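Local coordinates for protein 373aa long hypothetical citrate synthase (Sulfolobus tokodaii, PDB 1VGP) that belongs to the citrate synthase family and folds into a mostly helical subunit that pairs with a second copy as a dimer, at residues Ser33-Ala38 and Arg263-Lys268; Ala89-Ile94 and Pro324-Ala329; Asn152-Leu157 and Tyr318-Glu323. All blocks are in the same frame, centred on the assembly; numbering follows the deposited sequence.

Interaction 1: residues Ser33-Ala38 and Arg263-Lys268; sequences SIYDLA and RARILK
This is a mostly buried, apolar packing of two helices running nearly the same way, helix 34-40 near the N-terminus against helix 262-278; their local axes are 10.5 Å apart and 26° askew. I266 carries most of the contact. With its CG1 beside the backbone N and CG2 anti to it (chi1 -63°), the two branches spread over different partners. CG2 lies 3.6 Å from A38 CB, whereas CG1 comes obliquely to the Y35 ring, 3.6 Å from CD2. Beyond it, I266 CD1 reaches back toward the start of the other helix, 3.9 Å from I34 CG2. That helix begins straight out of strand 32-33, the last of a small antiparallel sheet, and S33 serves as its N-cap, its OG accepting a weak bond from Y35 N. I34 also packs on L27 and Y29 of the middle strand, so sheet and helices share one apolar layer in this otherwise largely alpha-helical fold. On the more exposed side the Y35 hydroxyl meets R265, with OH 3.5 Å from CD and lying at the edge of the guanidinium; the planes of the ring and the guanidinium are 13° apart. R265 also makes a cation-pi contact with Y260. V172 of helix 164-175 touches both A38 and I266.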
ATOM      1  N   SER A  33     -27.582  -1.409  14.719  1.00 32.36           N
ATOM      2  CA  SER A  33     -27.568   0.048  14.692  1.00 32.26           C
ATOM      3  C   SER A  33     -26.403   0.600  15.506  1.00 31.63           C
ATOM      4  O   SER A  33     -26.160   0.172  16.640  1.00 28.34           O
ATOM      5  CB  SER A  33     -28.880   0.600  15.250  1.00 31.82           C
ATOM      6  OG  SER A  33     -28.793   1.996  15.476  1.00 35.71           O
ATOM      7  N   ILE A  34     -25.689   1.559  14.924  1.00 30.27           N
ATOM      8  CA  ILE A  34     -24.529   2.114  15.591  1.00 29.94           C
ATOM      9  C   ILE A  34     -24.939   2.809  16.887  1.00 31.07           C
ATOM     10  O   ILE A  34     -24.172   2.861  17.847  1.00 31.55           O
ATOM     11  CB  ILE A  34     -23.795   3.100  14.677  1.00 28.45           C
ATOM     12  CG1 ILE A  34     -22.471   3.495  15.326  1.00 28.01           C
ATOM     13  CG2 ILE A  34     -24.653   4.300  14.382  1.00 28.27           C
ATOM     14  CD1 ILE A  34     -21.326   2.597  14.933  1.00 26.20           C
ATOM     15  N   TYR A  35     -26.167   3.320  16.920  1.00 31.11           N
ATOM     16  CA  TYR A  35     -26.696   3.879  18.154  1.00 30.48           C
ATOM     17  C   TYR A  35     -26.695   2.836  19.269  1.00 32.25           C
ATOM     18  O   TYR A  35     -26.179   3.090  20.357  1.00 34.53           O
ATOM     19  CB  TYR A  35     -28.111   4.403  17.935  1.00 26.44           C
ATOM     20  CG  TYR A  35     -28.169   5.687  17.147  1.00 23.74           C
ATOM     21  CD1 TYR A  35     -28.555   5.687  15.809  1.00 24.25           C
ATOM     22  CD2 TYR A  35     -27.839   6.905  17.735  1.00 25.29           C
ATOM     23  CE1 TYR A  35     -28.613   6.866  15.080  1.00 22.71           C
ATOM     24  CE2 TYR A  35     -27.890   8.095  17.013  1.00 24.18           C
ATOM     25  CZ  TYR A  35     -28.278   8.067  15.688  1.00 24.98           C
ATOM     26  OH  TYR A  35     -28.328   9.233  14.969  1.00 26.17           O
ATOM     27  N   ASP A  36     -27.270   1.666  18.992  1.00 33.78           N
ATOM     28  CA  ASP A  36     -27.317   0.570  19.964  1.00 33.72           C
ATOM     29  C   ASP A  36     -25.940   0.055  20.326  1.00 33.40           C
ATOM     30  O   ASP A  36     -25.682  -0.304  21.472  1.00 34.07           O
ATOM     31  CB  ASP A  36     -28.139  -0.600  19.427  1.00 34.70           C
ATOM     32  CG  ASP A  36     -29.588  -0.247  19.233  1.00 36.79           C
ATOM     33  OD1 ASP A  36     -30.048   0.734  19.856  1.00 38.03           O
ATOM     34  OD2 ASP A  36     -30.268  -0.953  18.452  1.00 37.73           O
ATOM     35  N   LEU A  37     -25.052  -0.001  19.346  1.00 32.01           N
ATOM     36  CA  LEU A  37     -23.715  -0.486  19.622  1.00 31.42           C
ATOM     37  C   LEU A  37     -23.000   0.519  20.506  1.00 31.49           C
ATOM     38  O   LEU A  37     -22.413   0.149  21.521  1.00 31.56           O
ATOM     39  CB  LEU A  37     -22.954  -0.708  18.320  1.00 31.59           C
ATOM     40  CG  LEU A  37     -23.548  -1.814  17.452  1.00 33.11           C
ATOM     41  CD1 LEU A  37     -22.891  -1.784  16.083  1.00 33.44           C
ATOM     42  CD2 LEU A  37     -23.356  -3.177  18.125  1.00 29.07           C
ATOM     43  N   ALA A  38     -23.070   1.795  20.134  1.00 29.34           N
ATOM     44  CA  ALA A  38     -22.456   2.836  20.950  1.00 33.15           C
ATOM     45  C   ALA A  38     -22.956   2.736  22.384  1.00 33.98           C
ATOM     46  O   ALA A  38     -22.177   2.849  23.328  1.00 35.02           O
ATOM     47  CB  ALA A  38     -22.756   4.216  20.378  1.00 30.81           C
ATOM     48  N   ARG A 263     -22.927   9.230  13.586  1.00 28.69           N
ATOM     49  CA  ARG A 263     -21.729   9.160  14.422  1.00 27.13           C
ATOM     50  C   ARG A 263     -21.471  10.490  15.137  1.00 27.42           C
ATOM     51  O   ARG A 263     -21.087  10.511  16.297  1.00 26.26           O
ATOM     52  CB  ARG A 263     -20.524   8.774  13.560  1.00 26.02           C
ATOM     53  CG  ARG A 263     -20.784   7.554  12.690  1.00 24.50           C
ATOM     54  CD  ARG A 263     -19.665   7.289  11.697  1.00 24.20           C
ATOM     55  NE  ARG A 263     -19.553   8.356  10.707  1.00 26.59           N
ATOM     56  CZ  ARG A 263     -18.540   8.478   9.856  1.00 27.73           C
ATOM     57  NH1 ARG A 263     -17.589   7.552   9.810  1.00 25.84           N
ATOM     58  NH2 ARG A 263     -18.472   9.533   9.062  1.00 29.72           N
ATOM     59  N   ALA A 264     -21.698  11.597  14.438  1.00 27.08           N
ATOM     60  CA  ALA A 264     -21.581  12.917  15.045  1.00 25.88           C
ATOM     61  C   ALA A 264     -22.611  13.107  16.152  1.00 28.32           C
ATOM     62  O   ALA A 264     -22.302  13.645  17.220  1.00 29.24           O
ATOM     63  CB  ALA A 264     -21.753  13.997  13.987  1.00 21.16           C
ATOM     64  N   ARG A 265     -23.839  12.667  15.902  1.00 29.51           N
ATOM     65  CA  ARG A 265     -24.883  12.813  16.902  1.00 32.29           C
ATOM     66  C   ARG A 265     -24.484  12.072  18.179  1.00 32.20           C
ATOM     67  O   ARG A 265     -24.619  12.598  19.280  1.00 32.29           O
ATOM     68  CB  ARG A 265     -26.217  12.280  16.369  1.00 33.93           C
ATOM     69  CG  ARG A 265     -27.421  12.858  17.091  1.00 40.59           C
ATOM     70  CD  ARG A 265     -28.736  12.270  16.598  1.00 44.02           C
ATOM     71  NE  ARG A 265     -29.162  12.813  15.304  1.00 48.93           N
ATOM     72  CZ  ARG A 265     -29.379  14.105  15.039  1.00 51.41           C
ATOM     73  NH1 ARG A 265     -29.115  15.050  15.946  1.00 49.03           N
ATOM     74  NH2 ARG A 265     -29.879  14.451  13.853  1.00 50.40           N
ATOM     75  N   ILE A 266     -23.973  10.856  18.020  1.00 31.42           N
ATOM     76  CA  ILE A 266     -23.566  10.048  19.159  1.00 32.06           C
ATOM     77  C   ILE A 266     -22.356  10.657  19.862  1.00 33.90           C
ATOM     78  O   ILE A 266     -22.310  10.708  21.088  1.00 37.13           O
ATOM     79  CB  ILE A 266     -23.216   8.613  18.722  1.00 30.67           C
ATOM     80  CG1 ILE A 266     -24.456   7.930  18.143  1.00 31.12           C
ATOM     81  CG2 ILE A 266     -22.681   7.831  19.906  1.00 30.45           C
ATOM     82  CD1 ILE A 266     -24.183   6.555  17.566  1.00 29.80           C
ATOM     83  N   LEU A 267     -21.383  11.119  19.083  1.00 32.20           N
ATOM     84  CA  LEU A 267     -20.137  11.620  19.641  1.00 33.10           C
ATOM     85  C   LEU A 267     -20.318  12.970  20.339  1.00 33.40           C
ATOM     86  O   LEU A 267     -19.562  13.313  21.256  1.00 32.19           O
ATOM     87  CB  LEU A 267     -19.074  11.743  18.545  1.00 32.85           C
ATOM     88  CG  LEU A 267     -17.625  11.868  19.025  1.00 34.13           C
ATOM     89  CD1 LEU A 267     -17.283  10.724  19.964  1.00 34.52           C
ATOM     90  CD2 LEU A 267     -16.692  11.863  17.846  1.00 30.60           C
ATOM     91  N   LYS A 268     -21.319  13.733  19.909  1.00 34.37           N
ATOM     92  CA  LYS A 268     -21.558  15.058  20.476  1.00 35.29           C
ATOM     93  C   LYS A 268     -21.754  15.012  21.985  1.00 35.54           C
ATOM     94  O   LYS A 268     -21.350  15.928  22.700  1.00 35.72           O
ATOM     95  CB  LYS A 268     -22.785  15.704  19.834  1.00 33.37           C
ATOM     96  CG  LYS A 268     -23.161  17.031  20.461  1.00 31.65           C
ATOM     97  CD  LYS A 268     -24.319  17.693  19.734  1.00 28.86           C
ATOM     98  CE  LYS A 268     -24.739  18.968  20.439  1.00 27.17           C
ATOM     99  NZ  LYS A 268     -25.911  19.578  19.769  1.00 27.74           N
TER

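Interaction 2: residues Ala89-Ile94 and Pro324-Ala329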
ATOM      1  N   ALA A  89       8.782  13.014  13.087  1.00 38.72           N
ATOM      2  CA  ALA A  89       8.135  12.182  12.084  1.00 38.15           C
ATOM      3  C   ALA A  89       6.616  12.275  12.199  1.00 37.83           C
ATOM      4  O   ALA A  89       6.081  12.459  13.291  1.00 39.39           O
ATOM      5  CB  ALA A  89       8.578  10.736  12.252  1.00 36.11           C
ATOM      6  N   GLN A  90       5.928  12.148  11.068  1.00 35.87           N
ATOM      7  CA  GLN A  90       4.473  12.035  11.065  1.00 33.84           C
ATOM      8  C   GLN A  90       4.034  10.732  11.718  1.00 32.28           C
ATOM      9  O   GLN A  90       4.461   9.653  11.313  1.00 33.53           O
ATOM     10  CB  GLN A  90       3.950  12.084   9.630  1.00 35.17           C
ATOM     11  CG  GLN A  90       4.146  13.426   8.942  1.00 41.01           C
ATOM     12  CD  GLN A  90       3.713  13.403   7.485  1.00 44.78           C
ATOM     13  OE1 GLN A  90       2.670  12.845   7.145  1.00 49.83           O
ATOM     14  NE2 GLN A  90       4.516  14.014   6.616  1.00 42.41           N
ATOM     15  N   PRO A  91       3.174  10.814  12.750  1.00 31.79           N
ATOM     16  CA  PRO A  91       2.698   9.585  13.409  1.00 28.85           C
ATOM     17  C   PRO A  91       2.178   8.509  12.436  1.00 28.11           C
ATOM     18  O   PRO A  91       2.344   7.320  12.686  1.00 27.65           O
ATOM     19  CB  PRO A  91       1.618  10.094  14.369  1.00 27.03           C
ATOM     20  CG  PRO A  91       2.047  11.498  14.683  1.00 25.55           C
ATOM     21  CD  PRO A  91       2.677  12.034  13.427  1.00 25.52           C
ATOM     22  N   MET A  92       1.561   8.926  11.329  1.00 29.35           N
ATOM     23  CA  MET A  92       1.113   7.972  10.311  1.00 29.46           C
ATOM     24  C   MET A  92       2.278   7.208   9.708  1.00 29.63           C
ATOM     25  O   MET A  92       2.205   5.993   9.533  1.00 29.63           O
ATOM     26  CB  MET A  92       0.355   8.677   9.185  1.00 28.82           C
ATOM     27  CG  MET A  92      -1.066   9.069   9.540  1.00 33.96           C
ATOM     28  SD  MET A  92      -2.065   7.749  10.271  1.00 36.42           S
ATOM     29  CE  MET A  92      -2.922   7.127   8.800  1.00 35.91           C
ATOM     30  N   ASP A  93       3.351   7.923   9.388  1.00 31.11           N
ATOM     31  CA  ASP A  93       4.538   7.278   8.836  1.00 32.54           C
ATOM     32  C   ASP A  93       5.182   6.362   9.876  1.00 33.45           C
ATOM     33  O   ASP A  93       5.749   5.316   9.536  1.00 34.04           O
ATOM     34  CB  ASP A  93       5.546   8.328   8.371  1.00 33.31           C
ATOM     35  CG  ASP A  93       4.997   9.220   7.274  1.00 34.82           C
ATOM     36  OD1 ASP A  93       4.006   8.839   6.614  1.00 34.65           O
ATOM     37  OD2 ASP A  93       5.566  10.314   7.075  1.00 39.08           O
ATOM     38  N   ILE A  94       5.088   6.742  11.142  1.00 30.71           N
ATOM     39  CA  ILE A  94       5.559   5.857  12.193  1.00 31.60           C
ATOM     40  C   ILE A  94       4.738   4.577  12.142  1.00 32.40           C
ATOM     41  O   ILE A  94       5.283   3.470  12.132  1.00 34.43           O
ATOM     42  CB  ILE A  94       5.419   6.508  13.599  1.00 29.52           C
ATOM     43  CG1 ILE A  94       6.392   7.677  13.725  1.00 28.02           C
ATOM     44  CG2 ILE A  94       5.714   5.482  14.685  1.00 29.34           C
ATOM     45  CD1 ILE A  94       7.833   7.302  13.403  1.00 22.67           C
ATOM     46  N   PRO A 324      -3.018  16.939  17.820  1.00 41.24           N
ATOM     47  CA  PRO A 324      -3.723  16.915  16.536  1.00 39.67           C
ATOM     48  C   PRO A 324      -3.132  16.058  15.431  1.00 39.46           C
ATOM     49  O   PRO A 324      -3.872  15.569  14.582  1.00 41.88           O
ATOM     50  CB  PRO A 324      -3.807  18.390  16.132  1.00 37.92           C
ATOM     51  CG  PRO A 324      -2.948  19.127  17.127  1.00 39.20           C
ATOM     52  CD  PRO A 324      -2.932  18.301  18.359  1.00 39.25           C
ATOM     53  N   ASP A 325      -1.822  15.857  15.408  1.00 40.66           N
ATOM     54  CA  ASP A 325      -1.272  15.072  14.306  1.00 43.07           C
ATOM     55  C   ASP A 325      -1.260  13.588  14.629  1.00 40.81           C
ATOM     56  O   ASP A 325      -0.803  12.761  13.837  1.00 41.46           O
ATOM     57  CB  ASP A 325       0.132  15.562  13.918  1.00 45.28           C
ATOM     58  CG  ASP A 325       1.071  15.630  15.089  1.00 49.29           C
ATOM     59  OD1 ASP A 325       2.114  16.308  14.960  1.00 49.50           O
ATOM     60  OD2 ASP A 325       0.767  15.007  16.134  1.00 52.02           O
ATOM     61  N   PHE A 326      -1.797  13.251  15.794  1.00 38.41           N
ATOM     62  CA  PHE A 326      -2.025  11.859  16.163  1.00 35.12           C
ATOM     63  C   PHE A 326      -3.448  11.422  15.848  1.00 31.67           C
ATOM     64  O   PHE A 326      -3.758  10.236  15.891  1.00 29.99           O
ATOM     65  CB  PHE A 326      -1.751  11.670  17.652  1.00 34.21           C
ATOM     66  CG  PHE A 326      -0.330  11.320  17.959  1.00 35.26           C
ATOM     67  CD1 PHE A 326       0.065   9.994  18.046  1.00 35.30           C
ATOM     68  CD2 PHE A 326       0.624  12.320  18.150  1.00 35.73           C
ATOM     69  CE1 PHE A 326       1.389   9.662  18.321  1.00 38.20           C
ATOM     70  CE2 PHE A 326       1.951  11.996  18.425  1.00 36.66           C
ATOM     71  CZ  PHE A 326       2.335  10.664  18.510  1.00 36.61           C
ATOM     72  N   PHE A 327      -4.311  12.383  15.539  1.00 31.37           N
ATOM     73  CA  PHE A 327      -5.727  12.088  15.328  1.00 34.04           C
ATOM     74  C   PHE A 327      -5.943  11.016  14.249  1.00 32.97           C
ATOM     75  O   PHE A 327      -6.638  10.027  14.482  1.00 30.49           O
ATOM     76  CB  PHE A 327      -6.495  13.369  14.959  1.00 34.01           C
ATOM     77  CG  PHE A 327      -6.567  14.391  16.071  1.00 37.15           C
ATOM     78  CD1 PHE A 327      -7.142  15.638  15.845  1.00 35.89           C
ATOM     79  CD2 PHE A 327      -6.061  14.113  17.341  1.00 38.90           C
ATOM     80  CE1 PHE A 327      -7.213  16.585  16.864  1.00 35.47           C
ATOM     81  CE2 PHE A 327      -6.131  15.063  18.366  1.00 38.12           C
ATOM     82  CZ  PHE A 327      -6.707  16.298  18.122  1.00 36.06           C
ATOM     83  N   PRO A 328      -5.341  11.198  13.057  1.00 32.33           N
ATOM     84  CA  PRO A 328      -5.473  10.181  12.004  1.00 31.62           C
ATOM     85  C   PRO A 328      -5.033   8.789  12.434  1.00 30.80           C
ATOM     86  O   PRO A 328      -5.651   7.786  12.061  1.00 29.18           O
ATOM     87  CB  PRO A 328      -4.606  10.722  10.861  1.00 31.68           C
ATOM     88  CG  PRO A 328      -3.731  11.755  11.490  1.00 32.07           C
ATOM     89  CD  PRO A 328      -4.557  12.355  12.587  1.00 32.24           C
ATOM     90  N   ALA A 329      -3.959   8.723  13.218  1.00 29.67           N
ATOM     91  CA  ALA A 329      -3.431   7.441  13.686  1.00 27.55           C
ATOM     92  C   ALA A 329      -4.352   6.731  14.692  1.00 27.79           C
ATOM     93  O   ALA A 329      -4.427   5.501  14.695  1.00 25.09           O
ATOM     94  CB  ALA A 329      -2.050   7.651  14.288  1.00 27.78           C
TER
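P91 lays its ring tip over one face of F326: CG stands 3.7 Å from the ring centroid and only 9° off the normal, a CH-pi contact almost dead centre. The two rings cross at about a right angle, so the proline points into the phenylalanine face with CG while CB sits nearer its CE1 side. CG also lies 3.2 Å from the backbone O of D325. Helix 113-135 packs on F326 too, through V128 and A132. The D325 carboxylate is engaged elsewhere, in a salt bridge from OD1 to R135.

One residue on, M92 works by its sulfur. Its CG lies beside the backbone N (chi1 -77°), and further bends at chi2 and chi3 bring SD against the backbone and CB atoms of P328 and A329, 3.6 Å from A329 N and 4.0 Å from both P328 CB and A329 CB. The same side chain meets I207 and L210 of helix 199-210. Across the middle P91 CB and A329 CB are a looser pair at 4.4 Å.

Q90 is the N-cap residue of helix 91-105, and P91 is that helix's first residue. The arrangement thus has a proline at position 91 and another at 328, near the N-terminal ends of two helices that pack together in the many-helix citrate synthase fold.

Interaction 3: residues Asn152-Leu157 and Tyr318-Glu323; sequences NFLYML and YSLGFE
F322 reaches across to three residues of helix 149-158: F153, L154 and L157. From its CB the chain turns with CG beside the backbone N and anti to the carbonyl carbon (chi1 -69°), which carries the ring out between the two leucines. CE1 meets L154 CD2 at 4.2 Å and CE2 lies 4.3 Å from L157 CG, each leucine coming at the ring obliquely. The far end, CZ, is 3.8 Å from F153 CE1. There the two aromatic rings form an offset edge-to-face pair, the edge of F322 directed at the face of F153, with centroids 5.6 Å apart and planes at 88°. F153 also packs on P125 and V128 of helix 113-135 and on M170 of helix 164-175.

The other branch of L154, CD1, meets L320 CD2 at 4.0 Å, their side chains crossing at a slant, and K166 touches both leucines. L157 CD1 lies 3.6 Å from the carbonyl oxygen of G321, a van der Waals contact of the methyl with the backbone carbonyl at the turn. L320 O, next to it, is taken by the hydroxyl of Y158.

G321, with phi at 99°, is where the chain leaves helix 309-319. Its N bonds back to Y318 O, and the turn is a Schellman motif; the C-terminal end of that helix is closed by a glycine, and the residue that follows sends its aromatic ring into the apolar interior of this helical fold.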
ATOM      1  N   ASN A 152      -6.945   0.796  28.213  1.00 35.41           N
ATOM      2  CA  ASN A 152      -5.501   0.586  28.125  1.00 35.11           C
ATOM      3  C   ASN A 152      -4.850   1.580  27.167  1.00 35.30           C
ATOM      4  O   ASN A 152      -3.720   2.019  27.390  1.00 33.57           O
ATOM      5  CB  ASN A 152      -5.200  -0.843  27.671  1.00 34.36           C
ATOM      6  CG  ASN A 152      -3.706  -1.106  27.531  1.00 37.04           C
ATOM      7  OD1 ASN A 152      -2.972  -1.108  28.520  1.00 34.86           O
ATOM      8  ND2 ASN A 152      -3.249  -1.319  26.304  1.00 38.69           N
ATOM      9  N   PHE A 153      -5.566   1.932  26.103  1.00 35.80           N
ATOM     10  CA  PHE A 153      -5.076   2.946  25.180  1.00 36.36           C
ATOM     11  C   PHE A 153      -4.759   4.221  25.944  1.00 34.82           C
ATOM     12  O   PHE A 153      -3.650   4.735  25.865  1.00 35.99           O
ATOM     13  CB  PHE A 153      -6.116   3.237  24.084  1.00 36.37           C
ATOM     14  CG  PHE A 153      -5.524   3.747  22.789  1.00 38.24           C
ATOM     15  CD1 PHE A 153      -4.356   4.498  22.783  1.00 37.99           C
ATOM     16  CD2 PHE A 153      -6.152   3.490  21.576  1.00 36.71           C
ATOM     17  CE1 PHE A 153      -3.824   4.986  21.587  1.00 38.86           C
ATOM     18  CE2 PHE A 153      -5.622   3.977  20.379  1.00 36.17           C
ATOM     19  CZ  PHE A 153      -4.464   4.723  20.383  1.00 36.24           C
ATOM     20  N   LEU A 154      -5.728   4.727  26.696  1.00 35.42           N
ATOM     21  CA  LEU A 154      -5.532   5.969  27.436  1.00 36.72           C
ATOM     22  C   LEU A 154      -4.506   5.782  28.553  1.00 37.75           C
ATOM     23  O   LEU A 154      -3.712   6.687  28.849  1.00 35.10           O
ATOM     24  CB  LEU A 154      -6.862   6.443  28.023  1.00 37.36           C
ATOM     25  CG  LEU A 154      -7.941   6.816  27.009  1.00 39.06           C
ATOM     26  CD1 LEU A 154      -9.081   7.537  27.725  1.00 38.60           C
ATOM     27  CD2 LEU A 154      -7.343   7.693  25.913  1.00 36.04           C
ATOM     28  N   TYR A 155      -4.526   4.601  29.163  1.00 38.06           N
ATOM     29  CA  TYR A 155      -3.524   4.242  30.153  1.00 38.32           C
ATOM     30  C   TYR A 155      -2.104   4.446  29.628  1.00 38.44           C
ATOM     31  O   TYR A 155      -1.293   5.131  30.265  1.00 37.53           O
ATOM     32  CB  TYR A 155      -3.699   2.785  30.587  1.00 40.40           C
ATOM     33  CG  TYR A 155      -2.528   2.265  31.396  1.00 42.74           C
ATOM     34  CD1 TYR A 155      -2.073   2.954  32.524  1.00 43.09           C
ATOM     35  CD2 TYR A 155      -1.859   1.101  31.019  1.00 41.62           C
ATOM     36  CE1 TYR A 155      -0.979   2.495  33.253  1.00 43.97           C
ATOM     37  CE2 TYR A 155      -0.765   0.634  31.740  1.00 42.32           C
ATOM     38  CZ  TYR A 155      -0.329   1.332  32.854  1.00 44.05           C
ATOM     39  OH  TYR A 155       0.753   0.869  33.562  1.00 43.98           O
ATOM     40  N   MET A 156      -1.805   3.842  28.477  1.00 37.50           N
ATOM     41  CA  MET A 156      -0.456   3.892  27.919  1.00 37.03           C
ATOM     42  C   MET A 156      -0.105   5.299  27.460  1.00 36.46           C
ATOM     43  O   MET A 156       1.050   5.597  27.196  1.00 35.28           O
ATOM     44  CB  MET A 156      -0.316   2.927  26.740  1.00 37.96           C
ATOM     45  CG  MET A 156      -0.586   1.475  27.067  1.00 40.41           C
ATOM     46  SD  MET A 156      -0.212   0.405  25.657  1.00 46.90           S
ATOM     47  CE  MET A 156      -1.639   0.671  24.609  1.00 47.04           C
ATOM     48  N   LEU A 157      -1.106   6.162  27.358  1.00 38.25           N
ATOM     49  CA  LEU A 157      -0.867   7.539  26.953  1.00 40.61           C
ATOM     50  C   LEU A 157      -0.560   8.375  28.181  1.00 43.23           C
ATOM     51  O   LEU A 157       0.429   9.114  28.209  1.00 41.78           O
ATOM     52  CB  LEU A 157      -2.094   8.104  26.214  1.00 40.88           C
ATOM     53  CG  LEU A 157      -1.866   9.173  25.147  1.00 40.70           C
ATOM     54  CD1 LEU A 157      -1.645  10.504  25.817  1.00 46.25           C
ATOM     55  CD2 LEU A 157      -0.663   8.822  24.287  1.00 40.94           C
ATOM     56  N   TYR A 318      -8.810  15.739  21.381  1.00 35.30           N
ATOM     57  CA  TYR A 318      -8.079  16.786  22.076  1.00 35.17           C
ATOM     58  C   TYR A 318      -8.274  16.615  23.582  1.00 35.02           C
ATOM     59  O   TYR A 318      -7.305  16.460  24.320  1.00 35.25           O
ATOM     60  CB  TYR A 318      -8.596  18.145  21.607  1.00 36.46           C
ATOM     61  CG  TYR A 318      -7.725  19.333  21.960  1.00 41.99           C
ATOM     62  CD1 TYR A 318      -8.221  20.359  22.768  1.00 45.49           C
ATOM     63  CD2 TYR A 318      -6.424  19.460  21.457  1.00 42.86           C
ATOM     64  CE1 TYR A 318      -7.457  21.479  23.066  1.00 47.49           C
ATOM     65  CE2 TYR A 318      -5.646  20.579  21.748  1.00 44.20           C
ATOM     66  CZ  TYR A 318      -6.170  21.586  22.553  1.00 48.14           C
ATOM     67  OH  TYR A 318      -5.434  22.711  22.861  1.00 50.43           O
ATOM     68  N   SER A 319      -9.525  16.616  24.033  1.00 34.31           N
ATOM     69  CA  SER A 319      -9.811  16.424  25.448  1.00 36.76           C
ATOM     70  C   SER A 319      -9.166  15.174  26.011  1.00 37.72           C
ATOM     71  O   SER A 319      -8.888  15.107  27.206  1.00 40.96           O
ATOM     72  CB  SER A 319     -11.312  16.339  25.688  1.00 36.47           C
ATOM     73  OG  SER A 319     -11.990  17.268  24.878  1.00 42.09           O
ATOM     74  N   LEU A 320      -8.948  14.174  25.166  1.00 36.69           N
ATOM     75  CA  LEU A 320      -8.483  12.883  25.650  1.00 34.31           C
ATOM     76  C   LEU A 320      -6.953  12.833  25.717  1.00 35.29           C
ATOM     77  O   LEU A 320      -6.370  11.812  26.087  1.00 33.36           O
ATOM     78  CB  LEU A 320      -9.016  11.765  24.745  1.00 33.48           C
ATOM     79  CG  LEU A 320     -10.490  11.421  24.953  1.00 33.27           C
ATOM     80  CD1 LEU A 320     -10.919  10.322  24.001  1.00 30.74           C
ATOM     81  CD2 LEU A 320     -10.706  10.974  26.387  1.00 35.40           C
ATOM     82  N   GLY A 321      -6.309  13.940  25.363  1.00 34.80           N
ATOM     83  CA  GLY A 321      -4.881  14.052  25.587  1.00 33.95           C
ATOM     84  C   GLY A 321      -4.018  13.774  24.370  1.00 35.55           C
ATOM     85  O   GLY A 321      -2.801  13.631  24.491  1.00 36.72           O
ATOM     86  N   PHE A 322      -4.630  13.691  23.195  1.00 36.28           N
ATOM     87  CA  PHE A 322      -3.859  13.486  21.978  1.00 36.37           C
ATOM     88  C   PHE A 322      -3.534  14.818  21.343  1.00 38.57           C
ATOM     89  O   PHE A 322      -4.281  15.786  21.471  1.00 40.32           O
ATOM     90  CB  PHE A 322      -4.632  12.648  20.969  1.00 33.73           C
ATOM     91  CG  PHE A 322      -4.821  11.227  21.381  1.00 31.60           C
ATOM     92  CD1 PHE A 322      -6.013  10.815  21.970  1.00 30.24           C
ATOM     93  CD2 PHE A 322      -3.824  10.282  21.141  1.00 30.25           C
ATOM     94  CE1 PHE A 322      -6.217   9.480  22.310  1.00 30.37           C
ATOM     95  CE2 PHE A 322      -4.019   8.940  21.478  1.00 30.42           C
ATOM     96  CZ  PHE A 322      -5.217   8.536  22.063  1.00 30.25           C
ATOM     97  N   GLU A 323      -2.412  14.861  20.644  1.00 41.97           N
ATOM     98  CA  GLU A 323      -2.076  16.036  19.869  1.00 42.65           C
ATOM     99  C   GLU A 323      -2.612  15.838  18.460  1.00 41.32           C
ATOM    100  O   GLU A 323      -2.704  14.713  17.953  1.00 38.40           O
ATOM    101  CB  GLU A 323      -0.566  16.244  19.913  1.00 48.01           C
ATOM    102  CG  GLU A 323       0.016  15.937  21.298  1.00 55.86           C
ATOM    103  CD  GLU A 323       1.048  16.943  21.759  1.00 63.39           C
ATOM    104  OE1 GLU A 323       1.646  16.725  22.841  1.00 68.27           O
ATOM    105  OE2 GLU A 323       1.268  17.949  21.044  1.00 67.39           O
TER

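In the fold
Interactions 2 and 3 are neighbours, with centres 14 Å apart: helix 309-319 ends in the glycine turn of interaction 3 and the chain runs directly on to helix 327-346 of interaction 2. They touch through F327, whose CE2 is 3.7 Å from F322 O. Helix 113-135 is common to both, with V128 and A132 each packing on side chains of the two. Interaction 1 stands apart, its centre 25 Å from that of interaction 2, on the opposite side of the chain's centre, and 21 Å from that of interaction 3. Helix 164-175 bridges the gap, V172 packing in interaction 1 and M170 and K166 in interaction 3.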